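Local atomic coordinates of peroxidase (Cellulomonas bogoriensis 69B4 = DSM 16987, PDB entry 6QZO), a protein that binds heme b and, as a member of the DyP-type peroxidase family, probably uses hydrogen peroxide to oxidise its substrates. Residues Ala253-Thr266 against Arg284-Ala296. Residues are numbered along the deposited sequence; the frame is centred on the assembly and turned at random.
Sequences ATIGRTLRTGAPLT and RPVIDLEAHIRRA. With HEM (protoporphyrin IX containing Fe), chain I.
The backbone N of His292 donates to Thr254 O at 3.0 Å, and that of Ile293 to Ile255 O at 3.1 Å. Two carbonyls at the end of helix 248-255 thus take the first two N-H groups of helix 292-296. Ile293 CG2 packs against Ile255 CG2, the side chains at about a right angle. Ile255 CD1 lies 3.9 Å from His292 CB, the side chains side by side. With CG anti to the backbone N (chi1 -176°), the His292 ring reaches the heme, and NE2 binds the iron at 2.1 Å. ND1 is hydrogen-bonded to Asp350 OD2, the proximal His-Asp pair of heme peroxidases, here in the C-terminal ferredoxin-like half of the DyP fold. Arg257 crosses Ile293 similarly, CG to CD1. A bend at chi3 (88°) turns its NE to Gly262 O, 3.0 Å away, while NH1 lies 4.0 Å from heme O2A. A leucine in its place would probably leave Gly262 O without this donor and take one positive charge from beside the propionate. Within 284-296, Ala291 N and Arg294 NE reach Asp288 O from opposite faces of its carbonyl plane. Arg294 NH2 donates to Ile287 O and Leu276 O. Asp288 OD1 accepts from Glu290 N in an Asx turn.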
loop_
_atom_site.group_PDB
_atom_site.type_symbol
_atom_site.label_atom_id
_atom_site.label_comp_id
_atom_site.label_asym_id
_atom_site.label_seq_id
_atom_site.Cartn_x
_atom_site.Cartn_y
_atom_site.Cartn_z
ATOM N N ALA A 253 -5.151 29.855 2.626
ATOM C CA ALA A 253 -4.716 30.794 3.684
ATOM C C ALA A 253 -3.951 30.018 4.770
ATOM O O ALA A 253 -2.964 30.572 5.293
ATOM C CB ALA A 253 -5.888 31.551 4.248
ATOM N N THR A 254 -4.392 28.784 5.069
ATOM C CA THR A 254 -3.848 27.904 6.136
ATOM C C THR A 254 -2.362 27.629 5.867
ATOM O O THR A 254 -1.572 27.671 6.814
ATOM C CB THR A 254 -4.652 26.603 6.261
ATOM O OG1 THR A 254 -5.942 26.898 6.791
ATOM C CG2 THR A 254 -4.007 25.592 7.193
ATOM N N ILE A 255 -2.013 27.389 4.606
ATOM C CA ILE A 255 -0.640 27.025 4.156
ATOM C C ILE A 255 0.137 28.281 3.756
ATOM O O ILE A 255 1.328 28.345 4.088
ATOM C CB ILE A 255 -0.715 26.009 3.001
ATOM C CG1 ILE A 255 -1.357 24.697 3.458
ATOM C CG2 ILE A 255 0.660 25.785 2.368
ATOM C CD1 ILE A 255 -0.625 23.986 4.566
ATOM N N GLY A 256 -0.514 29.200 3.039
ATOM C CA GLY A 256 0.092 30.384 2.403
ATOM C C GLY A 256 0.413 30.148 0.933
ATOM O O GLY A 256 1.105 30.996 0.356
ATOM N N ARG A 257 -0.072 29.044 0.342
ATOM C CA ARG A 257 0.120 28.710 -1.097
ATOM C C ARG A 257 -1.182 28.158 -1.702
ATOM O O ARG A 257 -2.002 27.584 -0.953
ATOM C CB ARG A 257 1.263 27.699 -1.275
ATOM C CG ARG A 257 2.560 28.097 -0.587
ATOM C CD ARG A 257 3.669 27.085 -0.771
ATOM N NE ARG A 257 4.334 27.460 -2.001
ATOM C CZ ARG A 257 5.586 27.869 -2.141
ATOM N NH1 ARG A 257 6.423 27.914 -1.119
ATOM N NH2 ARG A 257 5.992 28.212 -3.353
ATOM N N THR A 258 -1.357 28.294 -3.017
ATOM C CA THR A 258 -2.597 27.891 -3.739
ATOM C C THR A 258 -2.576 26.384 -3.966
ATOM O O THR A 258 -1.466 25.805 -3.994
ATOM C CB THR A 258 -2.779 28.638 -5.064
ATOM O OG1 THR A 258 -1.734 28.207 -5.933
ATOM C CG2 THR A 258 -2.748 30.142 -4.901
ATOM N N LEU A 259 -3.746 25.768 -4.113
ATOM C CA LEU A 259 -3.853 24.293 -4.272
ATOM C C LEU A 259 -3.607 23.918 -5.730
ATOM O O LEU A 259 -2.941 22.888 -5.968
ATOM C CB LEU A 259 -5.215 23.832 -3.751
ATOM C CG LEU A 259 -5.305 23.854 -2.227
ATOM C CD1 LEU A 259 -6.754 23.893 -1.757
ATOM C CD2 LEU A 259 -4.564 22.654 -1.639
ATOM N N ARG A 260 -4.059 24.750 -6.667
ATOM C CA ARG A 260 -3.963 24.437 -8.112
ATOM C C ARG A 260 -2.483 24.439 -8.503
ATOM O O ARG A 260 -1.979 23.354 -8.816
ATOM C CB ARG A 260 -4.797 25.408 -8.949
ATOM C CG ARG A 260 -4.958 24.977 -10.402
ATOM C CD ARG A 260 -5.789 25.951 -11.224
ATOM N NE ARG A 260 -5.096 26.935 -12.077
ATOM C CZ ARG A 260 -4.729 28.164 -11.703
ATOM N NH1 ARG A 260 -4.927 28.579 -10.461
ATOM N NH2 ARG A 260 -4.138 28.967 -12.576
ATOM N N THR A 261 -1.811 25.596 -8.452
ATOM C CA THR A 261 -0.442 25.787 -9.001
ATOM C C THR A 261 0.610 25.451 -7.933
ATOM O O THR A 261 1.710 24.991 -8.317
ATOM C CB THR A 261 -0.246 27.209 -9.530
ATOM O OG1 THR A 261 -0.465 28.096 -8.434
ATOM C CG2 THR A 261 -1.209 27.586 -10.639
ATOM N N GLY A 262 0.287 25.650 -6.652
ATOM C CA GLY A 262 1.236 25.514 -5.525
ATOM C C GLY A 262 2.052 26.790 -5.320
ATOM O O GLY A 262 3.076 26.735 -4.638
ATOM N N ALA A 263 1.607 27.895 -5.908
ATOM C CA ALA A 263 2.246 29.223 -5.838
ATOM C C ALA A 263 1.927 29.854 -4.491
ATOM O O ALA A 263 0.881 29.573 -3.912
ATOM C CB ALA A 263 1.742 30.099 -6.963
ATOM N N PRO A 264 2.788 30.752 -3.971
ATOM C CA PRO A 264 2.434 31.537 -2.797
ATOM C C PRO A 264 1.232 32.433 -3.149
ATOM O O PRO A 264 1.047 32.741 -4.310
ATOM C CB PRO A 264 3.702 32.343 -2.441
ATOM C CG PRO A 264 4.592 32.252 -3.661
ATOM C CD PRO A 264 4.115 31.078 -4.501
ATOM N N LEU A 265 0.450 32.833 -2.147
ATOM C CA LEU A 265 -0.721 33.729 -2.353
ATOM C C LEU A 265 -0.275 35.015 -3.072
ATOM O O LEU A 265 -1.122 35.637 -3.731
ATOM C CB LEU A 265 -1.377 34.022 -0.999
ATOM C CG LEU A 265 -1.885 32.804 -0.230
ATOM C CD1 LEU A 265 -2.836 33.197 0.877
ATOM C CD2 LEU A 265 -2.556 31.809 -1.163
ATOM N N THR A 266 1.011 35.371 -2.966
ATOM C CA THR A 266 1.604 36.637 -3.479
ATOM C C THR A 266 2.194 36.464 -4.887
ATOM O O THR A 266 2.547 37.482 -5.486
ATOM C CB THR A 266 2.657 37.157 -2.502
ATOM O OG1 THR A 266 3.650 36.148 -2.345
ATOM C CG2 THR A 266 2.077 37.504 -1.149
ATOM N N ARG A 284 -3.846 44.080 5.910
ATOM C CA ARG A 284 -3.652 42.716 6.471
ATOM C C ARG A 284 -2.570 42.005 5.662
ATOM O O ARG A 284 -2.496 42.170 4.447
ATOM C CB ARG A 284 -4.950 41.894 6.436
ATOM C CG ARG A 284 -6.172 42.540 7.070
ATOM C CD ARG A 284 -6.101 42.435 8.588
ATOM N NE ARG A 284 -7.387 42.607 9.271
ATOM C CZ ARG A 284 -7.675 43.535 10.216
ATOM N NH1 ARG A 284 -6.765 44.420 10.594
ATOM N NH2 ARG A 284 -8.880 43.574 10.756
ATOM N N PRO A 285 -1.691 41.197 6.295
ATOM C CA PRO A 285 -0.714 40.400 5.545
ATOM C C PRO A 285 -1.399 39.447 4.556
ATOM O O PRO A 285 -2.346 38.791 4.968
ATOM C CB PRO A 285 0.020 39.590 6.625
ATOM C CG PRO A 285 -0.210 40.381 7.906
ATOM C CD PRO A 285 -1.570 41.036 7.755
ATOM N N VAL A 286 -0.917 39.376 3.305
ATOM C CA VAL A 286 -1.521 38.512 2.245
ATOM C C VAL A 286 -1.334 37.052 2.663
ATOM O O VAL A 286 -2.295 36.294 2.575
ATOM C CB VAL A 286 -0.921 38.771 0.850
ATOM C CG1 VAL A 286 -1.452 37.790 -0.181
ATOM C CG2 VAL A 286 -1.180 40.184 0.377
ATOM N N ILE A 287 -0.121 36.691 3.089
ATOM C CA ILE A 287 0.165 35.390 3.754
ATOM C C ILE A 287 -0.044 35.603 5.250
ATOM O O ILE A 287 0.582 36.546 5.809
ATOM C CB ILE A 287 1.582 34.889 3.419
ATOM C CG1 ILE A 287 1.725 34.621 1.913
ATOM C CG2 ILE A 287 1.922 33.656 4.246
ATOM C CD1 ILE A 287 3.127 34.652 1.412
ATOM N N ASP A 288 -0.929 34.804 5.856
ATOM C CA ASP A 288 -1.364 34.985 7.265
ATOM C C ASP A 288 -0.134 34.939 8.183
ATOM O O ASP A 288 0.851 34.235 7.840
ATOM C CB ASP A 288 -2.398 33.922 7.639
ATOM C CG ASP A 288 -3.232 34.280 8.852
ATOM O OD1 ASP A 288 -2.746 34.059 9.973
ATOM O OD2 ASP A 288 -4.354 34.809 8.665
ATOM N N LEU A 289 -0.199 35.636 9.318
ATOM C CA LEU A 289 0.877 35.661 10.350
ATOM C C LEU A 289 1.104 34.245 10.888
ATOM O O LEU A 289 2.217 33.974 11.358
ATOM C CB LEU A 289 0.506 36.624 11.489
ATOM C CG LEU A 289 0.712 38.115 11.225
ATOM C CD1 LEU A 289 0.368 38.939 12.465
ATOM C CD2 LEU A 289 2.138 38.432 10.786
ATOM N N GLU A 290 0.097 33.368 10.801
ATOM C CA GLU A 290 0.113 31.993 11.368
ATOM C C GLU A 290 0.006 30.947 10.252
ATOM O O GLU A 290 -0.239 29.778 10.559
ATOM C CB GLU A 290 -1.019 31.880 12.387
ATOM C CG GLU A 290 -0.718 32.666 13.655
ATOM C CD GLU A 290 -1.773 32.598 14.734
ATOM O OE1 GLU A 290 -2.910 32.153 14.428
ATOM O OE2 GLU A 290 -1.432 32.942 15.876
ATOM N N ALA A 291 0.210 31.357 9.004
ATOM C CA ALA A 291 0.252 30.477 7.808
ATOM C C ALA A 291 1.445 29.526 7.947
ATOM O O ALA A 291 2.504 29.981 8.423
ATOM C CB ALA A 291 0.360 31.293 6.550
ATOM N N HIS A 292 1.276 28.275 7.524
ATOM C CA HIS A 292 2.259 27.182 7.721
ATOM C C HIS A 292 3.642 27.631 7.235
ATOM O O HIS A 292 4.618 27.406 7.952
ATOM C CB HIS A 292 1.778 25.891 7.032
ATOM C CG HIS A 292 2.656 24.703 7.263
ATOM N ND1 HIS A 292 2.887 24.186 8.520
ATOM C CD2 HIS A 292 3.350 23.920 6.397
ATOM C CE1 HIS A 292 3.697 23.143 8.424
ATOM N NE2 HIS A 292 3.996 22.947 7.120
ATOM N N ILE A 293 3.728 28.210 6.042
ATOM C CA ILE A 293 5.046 28.430 5.378
ATOM C C ILE A 293 5.710 29.674 5.979
ATOM O O ILE A 293 6.932 29.826 5.809
ATOM C CB ILE A 293 4.913 28.522 3.845
ATOM C CG1 ILE A 293 4.211 29.805 3.391
ATOM C CG2 ILE A 293 4.249 27.271 3.304
ATOM C CD1 ILE A 293 4.396 30.102 1.932
ATOM N N ARG A 294 4.944 30.541 6.633
ATOM C CA ARG A 294 5.526 31.686 7.374
ATOM C C ARG A 294 6.161 31.141 8.657
ATOM O O ARG A 294 7.307 31.485 8.928
ATOM C CB ARG A 294 4.464 32.749 7.668
ATOM C CG ARG A 294 5.002 33.962 8.406
ATOM C CD ARG A 294 3.890 34.901 8.813
ATOM N NE ARG A 294 3.373 35.641 7.678
ATOM C CZ ARG A 294 3.939 36.727 7.150
ATOM N NH1 ARG A 294 5.075 37.200 7.646
ATOM N NH2 ARG A 294 3.371 37.333 6.113
ATOM N N ARG A 295 5.433 30.310 9.394
ATOM C CA ARG A 295 5.848 29.806 10.727
ATOM C C ARG A 295 6.958 28.754 10.575
ATOM O O ARG A 295 7.741 28.607 11.525
ATOM C CB ARG A 295 4.632 29.249 11.475
ATOM C CG ARG A 295 3.571 30.289 11.778
ATOM C CD ARG A 295 4.055 31.340 12.751
ATOM N NE ARG A 295 4.335 30.759 14.058
ATOM C CZ ARG A 295 4.963 31.384 15.048
ATOM N NH1 ARG A 295 5.403 32.624 14.886
ATOM N NH2 ARG A 295 5.178 30.752 16.180
ATOM N N ALA A 296 7.015 28.057 9.436
ATOM C CA ALA A 296 7.933 26.919 9.187
ATOM C C ALA A 296 9.231 27.404 8.536
ATOM O O ALA A 296 10.240 26.665 8.612
ATOM C CB ALA A 296 7.247 25.891 8.332
HETATM C CHA HEM I . 6.078 23.469 3.785
HETATM C CHB HEM I . 2.280 20.570 4.362
HETATM C CHC HEM I . 3.937 19.287 8.715
HETATM C CHD HEM I . 7.939 21.866 7.964
HETATM C C1A HEM I . 4.894 22.812 3.593
HETATM C C2A HEM I . 4.014 23.043 2.495
HETATM C C3A HEM I . 2.939 22.234 2.672
HETATM C C4A HEM I . 3.168 21.486 3.848
HETATM C CMA HEM I . 1.717 22.117 1.782
HETATM C CAA HEM I . 4.198 24.048 1.371
HETATM C CBA HEM I . 4.955 23.492 0.165
HETATM C CGA HEM I . 6.397 23.325 0.519
HETATM O O1A HEM I . 6.757 22.196 0.955
HETATM O O2A HEM I . 7.194 24.297 0.391
HETATM C C1B HEM I . 2.425 19.985 5.614
HETATM C C2B HEM I . 1.455 19.089 6.139
HETATM C C3B HEM I . 1.908 18.718 7.382
HETATM C C4B HEM I . 3.177 19.436 7.566
HETATM C CMB HEM I . 0.180 18.630 5.436
HETATM C CAB HEM I . 1.365 17.754 8.360
HETATM C CBB HEM I . 0.400 16.879 8.080
HETATM C C1C HEM I . 5.174 19.858 8.900
HETATM C C2C HEM I . 5.948 19.687 10.047
HETATM C C3C HEM I . 7.103 20.413 9.879
HETATM C C4C HEM I . 7.020 21.041 8.574
HETATM C CMC HEM I . 5.639 18.885 11.282
HETATM C CAC HEM I . 8.081 20.357 10.998
HETATM C CBC HEM I . 9.238 20.960 11.037
HETATM C C1D HEM I . 7.728 22.521 6.734
HETATM C C2D HEM I . 8.731 23.424 6.141
HETATM C C3D HEM I . 8.209 23.887 4.991
HETATM C C4D HEM I . 6.888 23.243 4.888
HETATM C CMD HEM I . 10.090 23.843 6.676
HETATM C CAD HEM I . 8.870 24.866 4.014
HETATM C CBD HEM I . 8.522 26.323 4.383
HETATM C CGD HEM I . 9.168 27.397 3.514
HETATM O O1D HEM I . 10.355 27.739 3.701
HETATM O O2D HEM I . 8.516 27.992 2.610
HETATM N NA HEM I . 4.362 21.857 4.408
HETATM N NB HEM I . 3.417 20.165 6.487
HETATM N NC HEM I . 5.813 20.678 8.018
HETATM N ND HEM I . 6.651 22.452 5.940
HETATM FE FE HEM I . 5.087 21.420 6.201
#